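Local coordinates for GTP pyrophosphokinase YjbM (Bacillus subtilis, PDB 5DEC), which catalyses transfer of pyrophosphate from ATP to GTP or GDP, making the alarmones pppGpp and ppGpp, as an allosterically regulated homotetramer, at residues F89-I95 with M194-R198; S121-S125 with Q148-M154. One frame throughout, in Å; residues are numbered along the deposited sequence.

Contact 1. Residues F89-I95 with M194-R198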
ATOM      1  N   PHE B  89     -18.338  16.641   7.174  1.00 24.70           N
ATOM      2  CA  PHE B  89     -19.390  17.386   7.876  1.00 25.99           C
ATOM      3  C   PHE B  89     -19.775  16.727   9.200  1.00 30.03           C
ATOM      4  O   PHE B  89     -19.707  15.499   9.344  1.00 27.03           O
ATOM      5  CB  PHE B  89     -20.647  17.514   6.999  1.00 28.89           C
ATOM      6  CG  PHE B  89     -20.409  18.221   5.704  1.00 30.74           C
ATOM      7  CD1 PHE B  89     -20.352  19.608   5.655  1.00 33.03           C
ATOM      8  CD2 PHE B  89     -20.222  17.504   4.528  1.00 38.39           C
ATOM      9  CE1 PHE B  89     -20.127  20.267   4.447  1.00 33.21           C
ATOM     10  CE2 PHE B  89     -19.988  18.159   3.316  1.00 30.90           C
ATOM     11  CZ  PHE B  89     -19.939  19.541   3.275  1.00 27.85           C
ATOM     12  N   VAL B  90     -20.196  17.543  10.161  1.00 29.09           N
ATOM     13  CA  VAL B  90     -20.657  17.040  11.443  1.00 29.58           C
ATOM     14  C   VAL B  90     -21.769  15.993  11.283  1.00 40.60           C
ATOM     15  O   VAL B  90     -21.784  14.988  12.008  1.00 33.74           O
ATOM     16  CB  VAL B  90     -21.145  18.202  12.342  1.00 35.26           C
ATOM     17  CG1 VAL B  90     -21.905  17.680  13.539  1.00 40.15           C
ATOM     18  CG2 VAL B  90     -19.966  19.049  12.787  1.00 34.07           C
ATOM     19  N   ASP B  91     -22.676  16.201  10.323  1.00 36.36           N
ATOM     20  CA  ASP B  91     -23.789  15.256  10.133  1.00 44.17           C
ATOM     21  C   ASP B  91     -23.311  13.914   9.560  1.00 39.17           C
ATOM     22  O   ASP B  91     -23.993  12.894   9.682  1.00 37.30           O
ATOM     23  CB  ASP B  91     -24.866  15.856   9.237  1.00 60.57           C
ATOM     24  CG  ASP B  91     -26.262  15.369   9.602  1.00 91.47           C
ATOM     25  OD1 ASP B  91     -26.619  14.229   9.228  1.00 95.74           O
ATOM     26  OD2 ASP B  91     -26.991  16.119  10.291  1.00 98.39           O
ATOM     27  N   ASP B  92     -22.138  13.913   8.942  1.00 29.20           N
ATOM     28  CA  ASP B  92     -21.556  12.664   8.472  1.00 29.43           C
ATOM     29  C   ASP B  92     -21.254  11.728   9.625  1.00 33.49           C
ATOM     30  O   ASP B  92     -21.228  10.515   9.441  1.00 35.86           O
ATOM     31  CB  ASP B  92     -20.279  12.912   7.675  1.00 32.05           C
ATOM     32  CG  ASP B  92     -20.550  13.526   6.333  1.00 41.95           C
ATOM     33  OD1 ASP B  92     -21.660  13.287   5.808  1.00 39.34           O
ATOM     34  OD2 ASP B  92     -19.653  14.226   5.799  1.00 43.10           O
ATOM     35  N   ILE B  93     -21.009  12.286  10.806  1.00 34.09           N
ATOM     36  CA  ILE B  93     -20.610  11.470  11.947  1.00 31.32           C
ATOM     37  C   ILE B  93     -21.737  10.524  12.381  1.00 33.27           C
ATOM     38  O   ILE B  93     -21.507   9.342  12.592  1.00 31.51           O
ATOM     39  CB  ILE B  93     -20.153  12.352  13.109  1.00 33.62           C
ATOM     40  CG1 ILE B  93     -18.864  13.059  12.699  1.00 28.16           C
ATOM     41  CG2 ILE B  93     -19.892  11.525  14.365  1.00 31.94           C
ATOM     42  CD1 ILE B  93     -18.394  14.073  13.681  1.00 36.75           C
ATOM     43  N   GLN B  94     -22.961  11.034  12.449  1.00 35.24           N
ATOM     44  CA  GLN B  94     -24.104  10.212  12.815  1.00 34.39           C
ATOM     45  C   GLN B  94     -24.316   9.115  11.773  1.00 32.12           C
ATOM     46  O   GLN B  94     -24.680   7.997  12.120  1.00 32.75           O
ATOM     47  CB  GLN B  94     -25.364  11.079  12.965  1.00 36.78           C
ATOM     48  CG  GLN B  94     -26.605  10.310  13.413  1.00 47.04           C
ATOM     49  CD  GLN B  94     -26.441   9.653  14.773  1.00 52.65           C
ATOM     50  OE1 GLN B  94     -25.727  10.156  15.643  1.00 60.18           O
ATOM     51  NE2 GLN B  94     -27.098   8.510  14.958  1.00 53.94           N
ATOM     52  N   ILE B  95     -24.078   9.437  10.505  1.00 28.01           N
ATOM     53  CA  ILE B  95     -24.218   8.466   9.432  1.00 27.66           C
ATOM     54  C   ILE B  95     -23.210   7.328   9.586  1.00 35.12           C
ATOM     55  O   ILE B  95     -23.582   6.158   9.521  1.00 25.81           O
ATOM     56  CB  ILE B  95     -24.046   9.143   8.050  1.00 29.32           C
ATOM     57  CG1 ILE B  95     -25.235  10.079   7.779  1.00 37.86           C
ATOM     58  CG2 ILE B  95     -23.936   8.103   6.949  1.00 34.28           C
ATOM     59  CD1 ILE B  95     -25.108  10.889   6.518  1.00 45.60           C
ATOM     60  N   MET B 194     -19.847  25.029   7.826  1.00 29.01           N
ATOM     61  CA  MET B 194     -19.882  23.915   6.889  1.00 28.66           C
ATOM     62  C   MET B 194     -21.232  23.210   6.960  1.00 32.07           C
ATOM     63  O   MET B 194     -21.823  22.867   5.927  1.00 29.13           O
ATOM     64  CB  MET B 194     -18.746  22.916   7.184  1.00 26.01           C
ATOM     65  CG  MET B 194     -17.358  23.404   6.755  1.00 25.66           C
ATOM     66  SD  MET B 194     -17.253  23.847   5.013  1.00 38.74           S
ATOM     67  CE  MET B 194     -15.523  24.250   4.820  1.00 53.51           C
ATOM     68  N   SER B 195     -21.741  23.039   8.175  1.00 30.78           N
ATOM     69  CA  SER B 195     -23.030  22.378   8.362  1.00 34.87           C
ATOM     70  C   SER B 195     -24.154  23.150   7.665  1.00 40.89           C
ATOM     71  O   SER B 195     -25.042  22.541   7.054  1.00 34.56           O
ATOM     72  CB  SER B 195     -23.352  22.221   9.845  1.00 32.20           C
ATOM     73  OG  SER B 195     -22.594  21.164  10.403  1.00 35.10           O
ATOM     74  N   GLU B 196     -24.098  24.478   7.749  1.00 35.61           N
ATOM     75  CA  GLU B 196     -25.093  25.344   7.105  1.00 38.96           C
ATOM     76  C   GLU B 196     -25.035  25.207   5.587  1.00 41.51           C
ATOM     77  O   GLU B 196     -26.067  25.189   4.916  1.00 44.66           O
ATOM     78  CB  GLU B 196     -24.863  26.816   7.470  1.00 39.08           C
ATOM     79  CG  GLU B 196     -25.077  27.205   8.920  1.00 59.67           C
ATOM     80  CD  GLU B 196     -26.529  27.130   9.366  1.00 77.93           C
ATOM     81  OE1 GLU B 196     -27.425  27.013   8.498  1.00 81.62           O
ATOM     82  OE2 GLU B 196     -26.773  27.237  10.589  1.00 82.35           O
ATOM     83  N   ILE B 197     -23.825  25.132   5.041  1.00 32.97           N
ATOM     84  CA  ILE B 197     -23.668  24.887   3.606  1.00 32.95           C
ATOM     85  C   ILE B 197     -24.325  23.577   3.201  1.00 38.43           C
ATOM     86  O   ILE B 197     -25.111  23.543   2.254  1.00 41.46           O
ATOM     87  CB  ILE B 197     -22.186  24.833   3.167  1.00 36.80           C
ATOM     88  CG1 ILE B 197     -21.507  26.193   3.343  1.00 37.32           C
ATOM     89  CG2 ILE B 197     -22.079  24.394   1.721  1.00 40.78           C
ATOM     90  CD1 ILE B 197     -20.072  26.193   2.889  1.00 36.48           C
ATOM     91  N   ARG B 198     -24.026  22.508   3.939  1.00 33.95           N
ATOM     92  CA  ARG B 198     -24.571  21.185   3.635  1.00 41.97           C
ATOM     93  C   ARG B 198     -26.096  21.164   3.712  1.00 45.73           C
ATOM     94  O   ARG B 198     -26.762  20.623   2.834  1.00 51.56           O
ATOM     95  CB  ARG B 198     -23.992  20.134   4.596  1.00 46.62           C
ATOM     96  CG  ARG B 198     -24.472  18.699   4.338  1.00 59.78           C
ATOM     97  CD  ARG B 198     -24.249  17.817   5.570  1.00 65.88           C
ATOM     98  NE  ARG B 198     -24.717  16.440   5.405  1.00 79.36           N
ATOM     99  CZ  ARG B 198     -23.998  15.428   4.928  1.00 89.25           C
ATOM    100  NH1 ARG B 198     -22.738  15.609   4.572  1.00 92.34           N
ATOM    101  NH2 ARG B 198     -24.543  14.222   4.830  1.00 93.12           N
TER
HETATM  102  O   HOH W   1     -20.181  20.187   9.365  1.00 31.64           O
HETATM  103  O   HOH W   2     -23.322  18.634   9.032  1.00 33.82           O
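The Phe-89 ring carries the aliphatic part of Arg-198 over one face. Arg-198 CB lies 4.0 Å from the ring centroid of Phe-89, 20° off the normal, as a CH-pi contact displaced toward the rim. At the ring's edge, near its plane, stands the backbone N of Ser-195. Met-194 O approaches the ring obliquely, 3.4 Å from Phe-89 CE1. The Arg-198 guanidinium in turn meets Phe-89 CD2 at its own edge, in plane, with Arg-198 NH1 3.2 Å from Phe-89 CD2. Ring and guanidinium planes are steeply inclined, so the two groups do not stack. The contact joins the start of helix 90-102, which packs on the central sheet of the RelA/SpoT synthetase fold, to the long helix 174-202. The two short helix segments run at 74° to each other, and their axes come no closer than 10.7 Å.

Arg-198 makes the bridge between the helices. With CG anti to the backbone N (chi1 -178°) and the chain extended to NE, its head reaches the first turn of helix 90-102. There Arg-198 NH1 makes a salt bridge of 2.8 Å with Asp-92 OD1. Carboxylate and guanidinium planes are nearly perpendicular, so this is not a flat, two-pronged pair. The other oxygen, Asp-92 OD2, accepts from Phe-89 N and from His-44 NE2. Both carboxylate oxygens thus have partners, which probably fixes the group's rotation. Ile-95 CD1 touches Arg-198 NH2. Met-194 CB packs against Phe-89 CD1, and Ile-160 of the second subunit also packs on both Phe-89 and Met-194.

Water completes the junction. Ser-195 OG, also bonded to Asp-191 O, holds two waters. Water 1 accepts from Val-90 N at 2.8 Å, and water 2 accepts from Asp-91 N, also at 2.8 Å.

Contact 2. Residues S121-S125 with Q148-M154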
ATOM      1  N   SER B 121     -11.094  21.920  27.479  1.00 97.63           N
ATOM      2  CA  SER B 121     -10.153  22.640  26.614  1.00 93.45           C
ATOM      3  C   SER B 121     -10.702  22.796  25.197  1.00 77.01           C
ATOM      4  O   SER B 121     -10.168  23.574  24.411  1.00 79.56           O
ATOM      5  CB  SER B 121      -8.791  21.961  26.535  1.00 92.77           C
ATOM      6  OG  SER B 121      -8.825  20.859  25.646  1.00 90.21           O
ATOM      7  N   GLY B 122     -11.721  22.013  24.852  1.00 59.28           N
ATOM      8  CA  GLY B 122     -12.262  22.047  23.507  1.00 52.73           C
ATOM      9  C   GLY B 122     -12.158  20.777  22.679  1.00 47.21           C
ATOM     10  O   GLY B 122     -12.416  20.819  21.474  1.00 42.92           O
ATOM     11  N   TYR B 123     -11.793  19.656  23.301  1.00 48.94           N
ATOM     12  CA  TYR B 123     -11.677  18.378  22.578  1.00 48.18           C
ATOM     13  C   TYR B 123     -13.030  17.968  22.042  1.00 45.52           C
ATOM     14  O   TYR B 123     -14.008  17.930  22.780  1.00 41.00           O
ATOM     15  CB  TYR B 123     -11.118  17.263  23.476  1.00 44.03           C
ATOM     16  CG  TYR B 123     -10.995  15.895  22.810  1.00 43.22           C
ATOM     17  CD1 TYR B 123      -9.934  15.601  21.953  1.00 45.76           C
ATOM     18  CD2 TYR B 123     -11.940  14.897  23.049  1.00 46.80           C
ATOM     19  CE1 TYR B 123      -9.823  14.346  21.341  1.00 40.56           C
ATOM     20  CE2 TYR B 123     -11.836  13.642  22.452  1.00 47.40           C
ATOM     21  CZ  TYR B 123     -10.774  13.374  21.602  1.00 47.56           C
ATOM     22  OH  TYR B 123     -10.667  12.133  21.011  1.00 43.58           O
ATOM     23  N   ARG B 124     -13.083  17.705  20.742  1.00 41.33           N
ATOM     24  CA  ARG B 124     -14.296  17.238  20.084  1.00 43.76           C
ATOM     25  C   ARG B 124     -14.003  15.923  19.336  1.00 45.81           C
ATOM     26  O   ARG B 124     -13.100  15.891  18.487  1.00 32.78           O
ATOM     27  CB  ARG B 124     -14.768  18.331  19.136  1.00 51.12           C
ATOM     28  CG  ARG B 124     -15.144  19.614  19.870  1.00 57.15           C
ATOM     29  CD  ARG B 124     -15.094  20.826  18.936  1.00 59.72           C
ATOM     30  NE  ARG B 124     -15.964  20.713  17.779  1.00 51.05           N
ATOM     31  CZ  ARG B 124     -15.560  20.921  16.526  1.00 53.08           C
ATOM     32  NH1 ARG B 124     -14.288  21.219  16.269  1.00 45.84           N
ATOM     33  NH2 ARG B 124     -16.424  20.802  15.529  1.00 53.17           N
ATOM     34  N   SER B 125     -14.775  14.869  19.627  1.00 43.09           N
ATOM     35  CA  SER B 125     -14.604  13.546  18.997  1.00 40.73           C
ATOM     36  C   SER B 125     -15.692  12.572  19.453  1.00 46.03           C
ATOM     37  O   SER B 125     -16.161  12.641  20.589  1.00 46.12           O
ATOM     38  CB  SER B 125     -13.218  12.958  19.305  1.00 39.71           C
ATOM     39  OG  SER B 125     -12.969  11.753  18.592  1.00 35.89           O
ATOM     40  N   GLN B 148     -12.523   6.140  16.675  1.00 27.18           N
ATOM     41  CA  GLN B 148     -12.991   7.520  16.854  1.00 26.23           C
ATOM     42  C   GLN B 148     -13.502   8.087  15.541  1.00 30.04           C
ATOM     43  O   GLN B 148     -12.985   7.753  14.478  1.00 38.14           O
ATOM     44  CB  GLN B 148     -11.894   8.428  17.395  1.00 27.30           C
ATOM     45  CG  GLN B 148     -11.268   7.981  18.701  1.00 31.06           C
ATOM     46  CD  GLN B 148     -10.412   9.084  19.311  1.00 42.88           C
ATOM     47  OE1 GLN B 148     -10.637  10.271  19.054  1.00 43.00           O
ATOM     48  NE2 GLN B 148      -9.397   8.698  20.071  1.00 36.78           N
ATOM     49  N   ILE B 149     -14.550   8.907  15.610  1.00 22.72           N
ATOM     50  CA  ILE B 149     -15.083   9.551  14.423  1.00 21.60           C
ATOM     51  C   ILE B 149     -14.989  11.079  14.643  1.00 24.01           C
ATOM     52  O   ILE B 149     -15.446  11.574  15.662  1.00 26.26           O
ATOM     53  CB  ILE B 149     -16.527   9.125  14.164  1.00 24.55           C
ATOM     54  CG1 ILE B 149     -16.672   7.600  14.382  1.00 29.48           C
ATOM     55  CG2 ILE B 149     -16.987   9.551  12.740  1.00 23.90           C
ATOM     56  CD1 ILE B 149     -18.110   7.131  14.276  1.00 34.33           C
ATOM     57  N   ARG B 150     -14.390  11.794  13.696  1.00 23.77           N
ATOM     58  CA  ARG B 150     -14.094  13.218  13.859  1.00 29.81           C
ATOM     59  C   ARG B 150     -14.312  13.954  12.568  1.00 25.49           C
ATOM     60  O   ARG B 150     -14.093  13.388  11.510  1.00 27.28           O
ATOM     61  CB  ARG B 150     -12.628  13.431  14.268  1.00 30.99           C
ATOM     62  CG  ARG B 150     -12.165  12.746  15.529  1.00 33.23           C
ATOM     63  CD  ARG B 150     -10.659  12.886  15.645  1.00 30.72           C
ATOM     64  NE  ARG B 150     -10.163  12.537  16.967  1.00 36.25           N
ATOM     65  CZ  ARG B 150      -8.889  12.617  17.320  1.00 30.62           C
ATOM     66  NH1 ARG B 150      -7.988  13.041  16.444  1.00 23.94           N
ATOM     67  NH2 ARG B 150      -8.523  12.306  18.555  1.00 36.24           N
ATOM     68  N   THR B 151     -14.682  15.232  12.627  1.00 23.68           N
ATOM     69  CA  THR B 151     -14.570  16.038  11.416  1.00 27.95           C
ATOM     70  C   THR B 151     -13.102  16.333  11.179  1.00 22.88           C
ATOM     71  O   THR B 151     -12.274  16.148  12.075  1.00 23.48           O
ATOM     72  CB  THR B 151     -15.350  17.377  11.477  1.00 27.81           C
ATOM     73  OG1 THR B 151     -14.852  18.163  12.565  1.00 28.37           O
ATOM     74  CG2 THR B 151     -16.852  17.138  11.687  1.00 25.17           C
ATOM     75  N   LEU B 152     -12.790  16.785   9.970  1.00 18.41           N
ATOM     76  CA  LEU B 152     -11.448  17.202   9.612  1.00 20.75           C
ATOM     77  C   LEU B 152     -10.914  18.274  10.576  1.00 26.38           C
ATOM     78  O   LEU B 152      -9.757  18.222  11.000  1.00 24.65           O
ATOM     79  CB  LEU B 152     -11.431  17.727   8.168  1.00 17.13           C
ATOM     80  CG  LEU B 152     -11.764  16.706   7.061  1.00 30.96           C
ATOM     81  CD1 LEU B 152     -11.986  17.369   5.687  1.00 31.86           C
ATOM     82  CD2 LEU B 152     -10.676  15.657   6.972  1.00 28.00           C
ATOM     83  N   ALA B 153     -11.760  19.248  10.899  1.00 22.80           N
ATOM     84  CA  ALA B 153     -11.371  20.361  11.753  1.00 25.01           C
ATOM     85  C   ALA B 153     -11.131  19.918  13.198  1.00 23.60           C
ATOM     86  O   ALA B 153     -10.175  20.358  13.836  1.00 23.06           O
ATOM     87  CB  ALA B 153     -12.438  21.454  11.697  1.00 27.71           C
ATOM     88  N   MET B 154     -12.008  19.053  13.712  1.00 24.76           N
ATOM     89  CA  MET B 154     -11.805  18.395  15.012  1.00 23.85           C
ATOM     90  C   MET B 154     -10.487  17.626  15.045  1.00 21.33           C
ATOM     91  O   MET B 154      -9.759  17.643  16.037  1.00 20.81           O
ATOM     92  CB  MET B 154     -12.941  17.401  15.290  1.00 29.23           C
ATOM     93  CG  MET B 154     -14.293  18.027  15.518  1.00 38.73           C
ATOM     94  SD  MET B 154     -15.643  16.834  15.316  1.00 49.62           S
ATOM     95  CE  MET B 154     -15.239  15.522  16.369  1.00 43.35           C
TER
HETATM   96  O   HOH W   3      -8.303  10.912  21.516  1.00 43.23           O
HETATM   97  O   HOH W   4     -11.341  17.880  18.472  1.00 32.43           O
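Loop 121-125 packs beside the product site on the end of strand 139-151 and on the capping box that starts helix 152-167. At the N-cap, Thr-151 OG1 accepts from Met-154 N at 3.2 Å, and it also bonds Asp-191 OD2 on helix 174-202. Thr-151 N donates weakly to Met-154 SD in return. Met-154 CG lies over one face of the Arg-124 guanidinium, 3.3 Å from Arg-124 CZ. The Arg-124 chain is bent at chi3 (58°), which turns a guanidinium face to Met-154 CG, and Arg-124 NH2 forms a salt bridge with Asp-191. Water 4 links Arg-124 N to Met-154 O.

The polar cluster centres on Gln-148 OE1. Ser-125 OG donates to Gln-148 OE1 at 2.8 Å, tilted 25° from the carbonyl plane. Arg-150 NE and NH2 add weak bonds to the same oxygen. Tyr-123 OH is 2.7 Å from Gln-148 OE1, with ring and amide planes 74° apart. Tyr-123 OH bonds His-127 NE2, a residue that binds the product. Water 3 accepts from Gln-148 NE2 and bonds Tyr-123 OH. A leucine in place of Gln-148 would probably leave Ser-125 OG without its acceptor and the Arg-150 guanidinium freer to turn. Gln-148 NE2 also bonds Glu-146, the inferred proton acceptor, while Arg-150 NH1 bonds Asn-155, which binds the allosteric activator.

Strand 139-151 carries Gln-148 and Arg-150 between strands 81-87 and 126-136. Ile-149 turns from the loop to pack on helix 90-102. Tyr-123 rests on Trp-157 and Ala-158 of helix 152-167, and Arg-124 reaches Ala-187 and Ser-188 of helix 174-202.

How the contacts relate
The centres of contacts 1 and 2 lie 13 Å apart, and the contacts touch. Thr-151 CG2 is 3.7 Å from Val-90 N, and Ile-149 CG2 is 3.9 Å from Ile-93 CG2. Helix 90-102 thus packs on the strand end that leads into contact 2. Helix 174-202 serves both, and its Asp-191 has bonds to residues of both contacts. Contact 2 adjoins the catalytic site, with Ser-121 of the product-binding site in its loop. Both lie near activator-binding residues: between side chains, Arg-150 of contact 2 is about 3 Å from Asn-155, and in contact 1 Asp-92 is about 7 Å from Glu-48, as is Ile-95 from Ile-34.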